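Side-chain contacts in 2-dehydropantoate 2-reductase, putative (Enterococcus faecalis, PDB 2EW2), which probably catalyses the NADPH-dependent reduction of 2-dehydropantoate (ketopantoate) to (R)-pantoate, a step in pantothenate biosynthesis: residues D88-F91 with K92-P96; G160-F163 with A164-V168; V184-S187 with I188-A192. All blocks are in the same frame, centred on the assembly; numbering follows the deposited sequence. Where two conformers were deposited one is given.

Contact 1: residues D88-F91 with K92-P96; sequences DAMF and KAIQP
I94 CD1 sits over one face of the F91 ring, 4.1 Å from its centroid and only 10° off the ring normal, a CH-pi contact made by a methyl group almost squarely above the centre of the ring. The other branch of the same isoleucine serves M90: I94 CG2 lies 3.9 Å from M90 SE, the selenium of a selenomethionine. One side chain therefore meets two neighbours from the preceding turn, one with each branch. CG1 of I94 is placed between its own backbone N and carbonyl carbon (chi1 68°), which brings it to 3.4 Å from M90 O, while I94 CG2, beside the backbone N, is also close to M90 O. The kinked chain of M90 folds its selenium toward the isoleucine. This apolar side is buried: M90, F91 and I94 all rest on A9 of strand 5-9, F91 and I94 also on I78 of strand 77-80, and M90 and I94 on I32 of strand 28-32.

The outward side is much looser. K92 stretches away as an extended chain, its NZ 7.0 Å from D88 OD2, and D88 turns its other oxygen, OD1, to K119 in a salt bridge and to the hydroxyl of Y120. Along the backbone K92 N donates to D88 O at 3.0 Å, nearly straight at 166°, but the bonds are weaker toward Q95: F91 O receives only weak ones from I94 N and Q95 N, and Q95 NE2 adds a weak bond of 3.3 Å back to K92 O. An amphipathic helix with its apolar face on a parallel sheet is the arrangement of a Rossmann-type beta-alpha-beta unit, here strand 77-80, helix 84-94 and strand 103-106.

Contact 2: residues G160-F163 with A164-V168; sequences GKKF and ALEVV
G160 and A164 meet through the backbone where helix 161-173 begins: A164 N donates to G160 O at 3.0 Å, and A164 CB comes close to the same carbonyl oxygen as well as to that of K161. K161 adds a side-chain contact one turn on. Its twice-kinked chain brings CE against the isobutyl group of L165, 3.8 Å from L165 CD1, so that the methylenes do the touching; the ammonium end makes a cation-pi contact with Y180. K162 runs out extended and crosses E166 at a slant. E166 has two conformers, and its side-chain contacts, given here for one of them, are less certain for that reason. In this one K162 CE lies 3.6 Å from E166 OE2, but K162 NZ stays 4.5 Å from that oxygen, opposite charges close together without forming a salt bridge.

The helix belongs to the unit strand 151-155, helix 161-173, strand 178-180, on the side of the mixed sheet that follows the parallel Rossmann-type strands; A164 and V167 face L153 and L127 of that sheet.

F163 carries the rest of the contact, with partners three and four residues on. Its CG is anti to the backbone N (chi1 -165°), which swings the ring along the helix between E166 and V167. V167 CG2 packs against the ring obliquely, 3.4 Å from F163 CE2. In the same conformer E166 OE1 also approaches obliquely, 3.3 Å from F163 CD1, the carboxylate plane turned 75° from that of the ring. Beyond the helix the ring stacks with Y103, while F163 O accepts the amide of V167 at 2.9 Å.

Contact 3: residues V184-S187 with I188-A192; sequences VRYS and IWRKA
V184 O is gripped by two donors from the next turn: I188 N at 3.0 Å and the hydroxyl S187 OG, also at 3.0 Å. Both come from the same face of the carbonyl plane, the amide the more nearly in line with the C=O bond, the hydroxyl at a C=O...O angle of 124°. S187 reaches back because its OG stands between its own backbone N and carbonyl carbon (chi1 80°), a common way for a serine inside a helix to share the carbonyl of an earlier turn. V184 and I188 also run alongside each other in the same direction, with V184 CG1 3.8 Å from I188 CD1; both rest on V128 of strand 126-131.

These residues start helix 184-195, the first helix of the largely helical C-terminal part, which belongs to the 6-phosphogluconate dehydrogenase C-terminal clan; here it passes from the Rossmann-type sheet to helices 218-235 and 242-252.

On another flank a water bridges the side chains of R185 and W189, accepting from R185 NH2 and, in the plane of the indole at its edge, from W189 NE1 at 2.9 Å. R185 NH2 also bonds to the backbone oxygen of E236, and the indole packs on F229, V232 and A233. Y186 and R190 cross at an angle, the ring and guanidinium planes 26° apart, with R190 CD 4.0 Å from Y186 CE2; the extended arginine chain carries its NE on to a salt bridge with E244, and Y186 OH bonds to the amide of D241. A second water donates to S187 O and accepts from R190 NH1 at the edge of the guanidinium, in its plane, while K191 N donates to S187 O at 2.9 Å.

Overall arrangement
From the N terminus the contacts come in series, each a single continuous stretch joining neighbouring turns, so that none closes a long loop and none nests in or crosses another. Contact 1 comes first, on helix 84-94, which crosses from strand 77-80 to strand 103-106. Contact 2 follows on helix 161-173, between strands 151-155 and 178-180 at the far end of the same sheet; its centre is about 23 Å from that of contact 1. Soon after strand 178-180 the chain enters helix 184-195 and contact 3, which ties strand 126-131 to the C-terminal helices. Its centre lies about 20 Å from that of contact 2 and 26 Å from that of contact 1, with no touch between them.

Contact 1: residues D88-F91 with K92-P96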
ATOM      1  N   ASP B  88      27.217  -5.529  -1.536  1.00 24.90           N
ATOM      2  CA  ASP B  88      27.723  -4.758  -2.649  1.00 25.86           C
ATOM      3  C   ASP B  88      29.110  -4.203  -2.342  1.00 25.60           C
ATOM      4  O   ASP B  88      30.013  -4.334  -3.154  1.00 25.48           O
ATOM      5  CB  ASP B  88      26.750  -3.653  -3.064  1.00 26.57           C
ATOM      6  CG  ASP B  88      27.291  -2.813  -4.201  1.00 28.90           C
ATOM      7  OD1 ASP B  88      27.092  -3.187  -5.368  1.00 30.68           O
ATOM      8  OD2 ASP B  88      27.928  -1.781  -3.924  1.00 33.80           O
ATOM      9  N   ALA B  89      29.282  -3.621  -1.157  1.00 25.65           N
ATOM     10  CA  ALA B  89      30.568  -3.052  -0.761  1.00 25.25           C
ATOM     11  C   ALA B  89      31.644  -4.128  -0.608  1.00 24.84           C
ATOM     12  O   ALA B  89      32.797  -3.901  -0.949  1.00 24.39           O
ATOM     13  CB  ALA B  89      30.423  -2.259   0.529  1.00 25.95           C
HETATM   14  N   MSE B  90      31.256  -5.303  -0.112  1.00 24.03           N
HETATM   15  CA  MSE B  90      32.155  -6.446  -0.024  1.00 23.59           C
HETATM   16  C   MSE B  90      32.645  -6.904  -1.406  1.00 23.33           C
HETATM   17  O   MSE B  90      33.840  -7.144  -1.599  1.00 22.98           O
HETATM   18  CB  MSE B  90      31.475  -7.615   0.711  1.00 23.82           C
HETATM   19  CG  MSE B  90      32.174  -8.962   0.538  1.00 26.89           C
HETATM   20 SE   MSE B  90      33.908  -9.064   1.483  0.85 35.79          SE
HETATM   21  CE  MSE B  90      33.270  -9.176   3.401  1.00 29.62           C
ATOM     22  N   PHE B  91      31.740  -7.017  -2.371  1.00 22.82           N
ATOM     23  CA  PHE B  91      32.167  -7.498  -3.679  1.00 22.71           C
ATOM     24  C   PHE B  91      32.956  -6.471  -4.486  1.00 23.16           C
ATOM     25  O   PHE B  91      33.902  -6.828  -5.187  1.00 22.56           O
ATOM     26  CB  PHE B  91      31.047  -8.210  -4.440  1.00 22.12           C
ATOM     27  CG  PHE B  91      30.941  -9.673  -4.067  1.00 23.08           C
ATOM     28  CD1 PHE B  91      30.399 -10.053  -2.840  1.00 22.01           C
ATOM     29  CD2 PHE B  91      31.472 -10.659  -4.900  1.00 22.48           C
ATOM     30  CE1 PHE B  91      30.344 -11.408  -2.465  1.00 22.91           C
ATOM     31  CE2 PHE B  91      31.422 -11.999  -4.539  1.00 23.13           C
ATOM     32  CZ  PHE B  91      30.862 -12.373  -3.321  1.00 22.88           C
ATOM     33  N   LYS B  92      32.611  -5.196  -4.325  1.00 23.39           N
ATOM     34  CA  LYS B  92      33.409  -4.139  -4.914  1.00 23.82           C
ATOM     35  C   LYS B  92      34.850  -4.216  -4.401  1.00 24.06           C
ATOM     36  O   LYS B  92      35.789  -4.109  -5.182  1.00 24.56           O
ATOM     37  CB  LYS B  92      32.826  -2.760  -4.630  1.00 24.05           C
ATOM     38  CG  LYS B  92      33.469  -1.684  -5.519  1.00 25.83           C
ATOM     39  CD  LYS B  92      32.902  -0.316  -5.279  1.00 31.74           C
ATOM     40  CE  LYS B  92      33.588   0.680  -6.226  1.00 35.54           C
ATOM     41  NZ  LYS B  92      33.434   2.087  -5.727  1.00 39.78           N
ATOM     42  N   ALA B  93      35.018  -4.418  -3.096  1.00 23.69           N
ATOM     43  CA  ALA B  93      36.344  -4.501  -2.482  1.00 23.69           C
ATOM     44  C   ALA B  93      37.172  -5.718  -2.900  1.00 23.97           C
ATOM     45  O   ALA B  93      38.407  -5.639  -2.969  1.00 23.76           O
ATOM     46  CB  ALA B  93      36.216  -4.457  -0.955  1.00 24.19           C
ATOM     47  N   ILE B  94      36.513  -6.852  -3.155  1.00 23.47           N
ATOM     48  CA  ILE B  94      37.262  -8.075  -3.473  1.00 23.38           C
ATOM     49  C   ILE B  94      37.428  -8.345  -4.965  1.00 22.65           C
ATOM     50  O   ILE B  94      38.063  -9.316  -5.339  1.00 22.48           O
ATOM     51  CB  ILE B  94      36.741  -9.316  -2.706  1.00 23.77           C
ATOM     52  CG1 ILE B  94      35.340  -9.713  -3.175  1.00 22.43           C
ATOM     53  CG2 ILE B  94      36.740  -9.028  -1.212  1.00 24.50           C
ATOM     54  CD1 ILE B  94      34.826 -11.005  -2.440  1.00 23.68           C
ATOM     55  N   GLN B  95      36.898  -7.452  -5.804  1.00 22.48           N
ATOM     56  CA  GLN B  95      37.172  -7.459  -7.247  1.00 22.59           C
ATOM     57  C   GLN B  95      38.596  -7.833  -7.678  1.00 22.23           C
ATOM     58  O   GLN B  95      38.739  -8.597  -8.625  1.00 21.54           O
ATOM     59  CB  GLN B  95      36.821  -6.117  -7.883  1.00 22.78           C
ATOM     60  CG  GLN B  95      35.364  -6.002  -8.223  1.00 25.03           C
ATOM     61  CD  GLN B  95      35.078  -4.765  -9.035  1.00 25.22           C
ATOM     62  OE1 GLN B  95      34.738  -4.863 -10.208  1.00 26.38           O
ATOM     63  NE2 GLN B  95      35.214  -3.595  -8.412  1.00 22.74           N
ATOM     64  N   PRO B  96      39.645  -7.291  -7.013  1.00 21.89           N
ATOM     65  CA  PRO B  96      40.996  -7.726  -7.428  1.00 23.16           C
ATOM     66  C   PRO B  96      41.227  -9.249  -7.411  1.00 24.09           C
ATOM     67  O   PRO B  96      42.155  -9.739  -8.066  1.00 23.21           O
ATOM     68  CB  PRO B  96      41.926  -7.024  -6.419  1.00 22.85           C
ATOM     69  CG  PRO B  96      41.145  -5.836  -5.955  1.00 23.01           C
ATOM     70  CD  PRO B  96      39.706  -6.286  -5.938  1.00 21.90           C
TER

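Contact 2: residues G160-F163 with A164-V168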
ATOM      1  N   GLY B 160      26.876 -22.487 -16.404  1.00 19.66           N
ATOM      2  CA  GLY B 160      27.551 -22.750 -15.124  1.00 19.42           C
ATOM      3  C   GLY B 160      27.430 -24.173 -14.594  1.00 19.51           C
ATOM      4  O   GLY B 160      27.920 -24.472 -13.510  1.00 19.31           O
ATOM      5  N   LYS B 161      26.789 -25.058 -15.350  1.00 20.12           N
ATOM      6  CA  LYS B 161      26.462 -26.403 -14.841  1.00 20.98           C
ATOM      7  C   LYS B 161      27.683 -27.257 -14.538  1.00 21.63           C
ATOM      8  O   LYS B 161      27.737 -27.898 -13.478  1.00 21.37           O
ATOM      9  CB  LYS B 161      25.544 -27.150 -15.794  1.00 21.08           C
ATOM     10  CG  LYS B 161      25.301 -28.636 -15.417  1.00 22.28           C
ATOM     11  CD  LYS B 161      24.486 -28.761 -14.138  1.00 21.66           C
ATOM     12  CE  LYS B 161      24.118 -30.206 -13.817  1.00 22.56           C
ATOM     13  NZ  LYS B 161      23.057 -30.705 -14.745  1.00 24.36           N
ATOM     14  N   LYS B 162      28.643 -27.286 -15.471  1.00 22.07           N
ATOM     15  CA  LYS B 162      29.833 -28.127 -15.303  1.00 22.76           C
ATOM     16  C   LYS B 162      30.607 -27.714 -14.052  1.00 21.56           C
ATOM     17  O   LYS B 162      31.001 -28.559 -13.241  1.00 20.93           O
ATOM     18  CB  LYS B 162      30.722 -28.063 -16.551  1.00 23.37           C
ATOM     19  CG  LYS B 162      31.891 -29.071 -16.554  1.00 25.01           C
ATOM     20  CD  LYS B 162      32.799 -28.833 -17.776  1.00 25.70           C
ATOM     21  CE  LYS B 162      34.007 -29.787 -17.788  1.00 30.51           C
ATOM     22  NZ  LYS B 162      35.036 -29.377 -18.819  1.00 34.93           N
ATOM     23  N   PHE B 163      30.819 -26.414 -13.885  1.00 20.77           N
ATOM     24  CA  PHE B 163      31.520 -25.935 -12.709  1.00 20.92           C
ATOM     25  C   PHE B 163      30.751 -26.135 -11.410  1.00 20.51           C
ATOM     26  O   PHE B 163      31.357 -26.451 -10.389  1.00 20.95           O
ATOM     27  CB  PHE B 163      31.940 -24.475 -12.844  1.00 21.86           C
ATOM     28  CG  PHE B 163      32.952 -24.059 -11.815  1.00 22.81           C
ATOM     29  CD1 PHE B 163      34.306 -24.315 -12.012  1.00 25.11           C
ATOM     30  CD2 PHE B 163      32.555 -23.436 -10.635  1.00 24.08           C
ATOM     31  CE1 PHE B 163      35.243 -23.934 -11.044  1.00 26.81           C
ATOM     32  CE2 PHE B 163      33.485 -23.054  -9.669  1.00 24.44           C
ATOM     33  CZ  PHE B 163      34.816 -23.299  -9.869  1.00 24.82           C
ATOM     34  N   ALA B 164      29.430 -25.972 -11.442  1.00 19.59           N
ATOM     35  CA  ALA B 164      28.603 -26.302 -10.277  1.00 19.64           C
ATOM     36  C   ALA B 164      28.871 -27.749  -9.821  1.00 20.22           C
ATOM     37  O   ALA B 164      29.012 -28.014  -8.623  1.00 20.03           O
ATOM     38  CB  ALA B 164      27.109 -26.112 -10.599  1.00 19.09           C
ATOM     39  N   LEU B 165      28.939 -28.673 -10.786  1.00 20.55           N
ATOM     40  CA  LEU B 165      29.202 -30.082 -10.499  1.00 21.25           C
ATOM     41  C   LEU B 165      30.583 -30.277  -9.877  1.00 21.21           C
ATOM     42  O   LEU B 165      30.748 -31.100  -8.961  1.00 21.30           O
ATOM     43  CB  LEU B 165      29.007 -30.943 -11.760  1.00 21.41           C
ATOM     44  CG  LEU B 165      27.550 -31.086 -12.239  1.00 20.91           C
ATOM     45  CD1 LEU B 165      27.471 -31.950 -13.499  1.00 24.52           C
ATOM     46  CD2 LEU B 165      26.672 -31.678 -11.165  1.00 23.44           C
ATOM     47  N   GLU B 166      31.550 -29.501 -10.359  0.60 21.53           N
ATOM     48  CA  GLU B 166      32.914 -29.498  -9.835  0.60 22.00           C
ATOM     49  C   GLU B 166      32.988 -28.990  -8.390  0.60 21.65           C
ATOM     50  O   GLU B 166      33.739 -29.523  -7.569  0.60 20.91           O
ATOM     51  CB  GLU B 166      33.826 -28.686 -10.766  0.60 21.93           C
ATOM     52  CG  GLU B 166      34.213 -29.474 -12.032  0.60 23.80           C
ATOM     53  CD  GLU B 166      34.748 -28.615 -13.179  0.60 24.42           C
ATOM     54  OE1 GLU B 166      35.071 -27.418 -12.973  0.60 28.41           O
ATOM     55  OE2 GLU B 166      34.842 -29.155 -14.309  0.60 27.93           O
ATOM     56  N   VAL B 167      32.202 -27.958  -8.088  1.00 21.27           N
ATOM     57  CA  VAL B 167      32.049 -27.451  -6.719  1.00 20.87           C
ATOM     58  C   VAL B 167      31.431 -28.507  -5.798  1.00 20.45           C
ATOM     59  O   VAL B 167      31.922 -28.693  -4.699  1.00 19.78           O
ATOM     60  CB  VAL B 167      31.214 -26.157  -6.665  1.00 21.00           C
ATOM     61  CG1 VAL B 167      30.905 -25.760  -5.207  1.00 21.10           C
ATOM     62  CG2 VAL B 167      31.950 -25.025  -7.392  1.00 19.41           C
ATOM     63  N   VAL B 168      30.372 -29.185  -6.255  1.00 20.80           N
ATOM     64  CA  VAL B 168      29.781 -30.326  -5.511  1.00 21.59           C
ATOM     65  C   VAL B 168      30.852 -31.372  -5.146  1.00 22.41           C
ATOM     66  O   VAL B 168      30.955 -31.779  -4.002  1.00 22.47           O
ATOM     67  CB  VAL B 168      28.595 -30.974  -6.271  1.00 21.53           C
ATOM     68  CG1 VAL B 168      28.157 -32.321  -5.604  1.00 22.10           C
ATOM     69  CG2 VAL B 168      27.407 -30.022  -6.347  1.00 18.92           C
TER

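Contact 3: residues V184-S187 with I188-A192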
ATOM      1  N   VAL B 184      16.605 -25.221  -6.106  1.00 22.08           N
ATOM      2  CA  VAL B 184      17.146 -24.177  -5.219  1.00 20.70           C
ATOM      3  C   VAL B 184      16.546 -22.788  -5.515  1.00 20.77           C
ATOM      4  O   VAL B 184      16.039 -22.111  -4.616  1.00 21.40           O
ATOM      5  CB  VAL B 184      18.689 -24.114  -5.268  1.00 20.82           C
ATOM      6  CG1 VAL B 184      19.206 -22.974  -4.371  1.00 19.30           C
ATOM      7  CG2 VAL B 184      19.271 -25.429  -4.825  1.00 18.85           C
ATOM      8  N   ARG B 185      16.613 -22.375  -6.772  1.00 20.27           N
ATOM      9  CA  ARG B 185      16.084 -21.076  -7.201  1.00 20.39           C
ATOM     10  C   ARG B 185      14.582 -21.003  -6.942  1.00 20.46           C
ATOM     11  O   ARG B 185      14.111 -20.013  -6.420  1.00 20.50           O
ATOM     12  CB  ARG B 185      16.430 -20.814  -8.674  1.00 19.69           C
ATOM     13  CG  ARG B 185      17.953 -20.652  -8.883  1.00 20.78           C
ATOM     14  CD  ARG B 185      18.361 -20.517 -10.346  1.00 21.20           C
ATOM     15  NE  ARG B 185      17.673 -19.394 -10.965  1.00 23.45           N
ATOM     16  CZ  ARG B 185      17.014 -19.466 -12.117  1.00 25.66           C
ATOM     17  NH1 ARG B 185      17.035 -20.593 -12.819  1.00 24.45           N
ATOM     18  NH2 ARG B 185      16.381 -18.393 -12.590  1.00 24.98           N
ATOM     19  N   TYR B 186      13.863 -22.081  -7.266  1.00 20.95           N
ATOM     20  CA  TYR B 186      12.423 -22.179  -7.008  1.00 21.43           C
ATOM     21  C   TYR B 186      12.092 -22.024  -5.521  1.00 21.32           C
ATOM     22  O   TYR B 186      11.196 -21.251  -5.153  1.00 21.07           O
ATOM     23  CB  TYR B 186      11.834 -23.496  -7.573  1.00 21.87           C
ATOM     24  CG  TYR B 186      10.323 -23.546  -7.450  1.00 23.53           C
ATOM     25  CD1 TYR B 186       9.511 -23.140  -8.498  1.00 22.87           C
ATOM     26  CD2 TYR B 186       9.711 -23.944  -6.253  1.00 23.88           C
ATOM     27  CE1 TYR B 186       8.115 -23.152  -8.375  1.00 24.68           C
ATOM     28  CE2 TYR B 186       8.319 -23.955  -6.118  1.00 24.42           C
ATOM     29  CZ  TYR B 186       7.525 -23.552  -7.173  1.00 23.89           C
ATOM     30  OH  TYR B 186       6.131 -23.560  -7.033  1.00 24.33           O
ATOM     31  N   SER B 187      12.820 -22.734  -4.654  1.00 21.44           N
ATOM     32  CA  SER B 187      12.531 -22.672  -3.227  1.00 21.56           C
ATOM     33  C   SER B 187      12.785 -21.279  -2.655  1.00 21.11           C
ATOM     34  O   SER B 187      12.030 -20.806  -1.797  1.00 20.93           O
ATOM     35  CB  SER B 187      13.319 -23.733  -2.453  1.00 21.91           C
ATOM     36  OG  SER B 187      14.636 -23.282  -2.254  1.00 25.72           O
ATOM     37  N   ILE B 188      13.839 -20.625  -3.134  1.00 20.17           N
ATOM     38  CA  ILE B 188      14.132 -19.252  -2.740  1.00 20.08           C
ATOM     39  C   ILE B 188      13.018 -18.262  -3.149  1.00 19.94           C
ATOM     40  O   ILE B 188      12.627 -17.380  -2.358  1.00 20.35           O
ATOM     41  CB  ILE B 188      15.516 -18.821  -3.282  1.00 19.94           C
ATOM     42  CG1 ILE B 188      16.622 -19.564  -2.519  1.00 19.88           C
ATOM     43  CG2 ILE B 188      15.694 -17.276  -3.270  1.00 18.79           C
ATOM     44  CD1 ILE B 188      17.963 -19.531  -3.216  1.00 19.06           C
ATOM     45  N   TRP B 189      12.527 -18.408  -4.372  1.00 20.08           N
ATOM     46  CA  TRP B 189      11.418 -17.589  -4.868  1.00 20.28           C
ATOM     47  C   TRP B 189      10.135 -17.867  -4.093  1.00 20.62           C
ATOM     48  O   TRP B 189       9.414 -16.936  -3.727  1.00 20.73           O
ATOM     49  CB  TRP B 189      11.170 -17.859  -6.348  1.00 19.52           C
ATOM     50  CG  TRP B 189      11.910 -16.943  -7.266  1.00 19.52           C
ATOM     51  CD1 TRP B 189      13.033 -17.238  -8.015  1.00 19.99           C
ATOM     52  CD2 TRP B 189      11.592 -15.577  -7.535  1.00 19.94           C
ATOM     53  NE1 TRP B 189      13.420 -16.129  -8.737  1.00 19.46           N
ATOM     54  CE2 TRP B 189      12.548 -15.099  -8.470  1.00 18.87           C
ATOM     55  CE3 TRP B 189      10.580 -14.703  -7.083  1.00 19.19           C
ATOM     56  CZ2 TRP B 189      12.526 -13.781  -8.963  1.00 18.94           C
ATOM     57  CZ3 TRP B 189      10.563 -13.382  -7.576  1.00 19.75           C
ATOM     58  CH2 TRP B 189      11.535 -12.940  -8.506  1.00 18.73           C
ATOM     59  N   ARG B 190       9.842 -19.149  -3.873  1.00 21.07           N
ATOM     60  CA  ARG B 190       8.663 -19.547  -3.104  1.00 21.56           C
ATOM     61  C   ARG B 190       8.696 -19.007  -1.674  1.00 21.61           C
ATOM     62  O   ARG B 190       7.671 -18.544  -1.151  1.00 21.22           O
ATOM     63  CB  ARG B 190       8.477 -21.063  -3.111  1.00 21.68           C
ATOM     64  CG  ARG B 190       7.275 -21.514  -2.279  1.00 23.20           C
ATOM     65  CD  ARG B 190       7.061 -23.000  -2.424  1.00 26.32           C
ATOM     66  NE  ARG B 190       6.089 -23.550  -1.484  1.00 28.69           N
ATOM     67  CZ  ARG B 190       6.312 -23.728  -0.179  1.00 31.89           C
ATOM     68  NH1 ARG B 190       7.456 -23.347   0.384  1.00 33.12           N
ATOM     69  NH2 ARG B 190       5.376 -24.276   0.576  1.00 33.50           N
ATOM     70  N   LYS B 191       9.874 -19.064  -1.050  1.00 21.69           N
ATOM     71  CA  LYS B 191      10.051 -18.564   0.307  1.00 22.47           C
ATOM     72  C   LYS B 191       9.883 -17.038   0.369  1.00 21.83           C
ATOM     73  O   LYS B 191       9.251 -16.508   1.290  1.00 20.66           O
ATOM     74  CB  LYS B 191      11.428 -18.977   0.831  1.00 23.31           C
ATOM     75  CG  LYS B 191      11.783 -18.499   2.228  1.00 26.00           C
ATOM     76  CD  LYS B 191      13.024 -19.270   2.695  1.00 31.56           C
ATOM     77  CE  LYS B 191      13.614 -18.709   3.961  1.00 34.04           C
ATOM     78  NZ  LYS B 191      14.524 -17.563   3.644  1.00 40.00           N
ATOM     79  N   ALA B 192      10.454 -16.345  -0.613  1.00 21.74           N
ATOM     80  CA  ALA B 192      10.376 -14.884  -0.673  1.00 22.77           C
ATOM     81  C   ALA B 192       8.925 -14.456  -0.893  1.00 23.06           C
ATOM     82  O   ALA B 192       8.484 -13.473  -0.336  1.00 23.43           O
ATOM     83  CB  ALA B 192      11.280 -14.330  -1.779  1.00 22.14           C
TER
HETATM   84  O   HOH W   1      15.486 -16.629 -10.644  1.00 28.32           O
HETATM   85  O   HOH W   2      10.198 -22.720  -0.308  1.00 26.86           O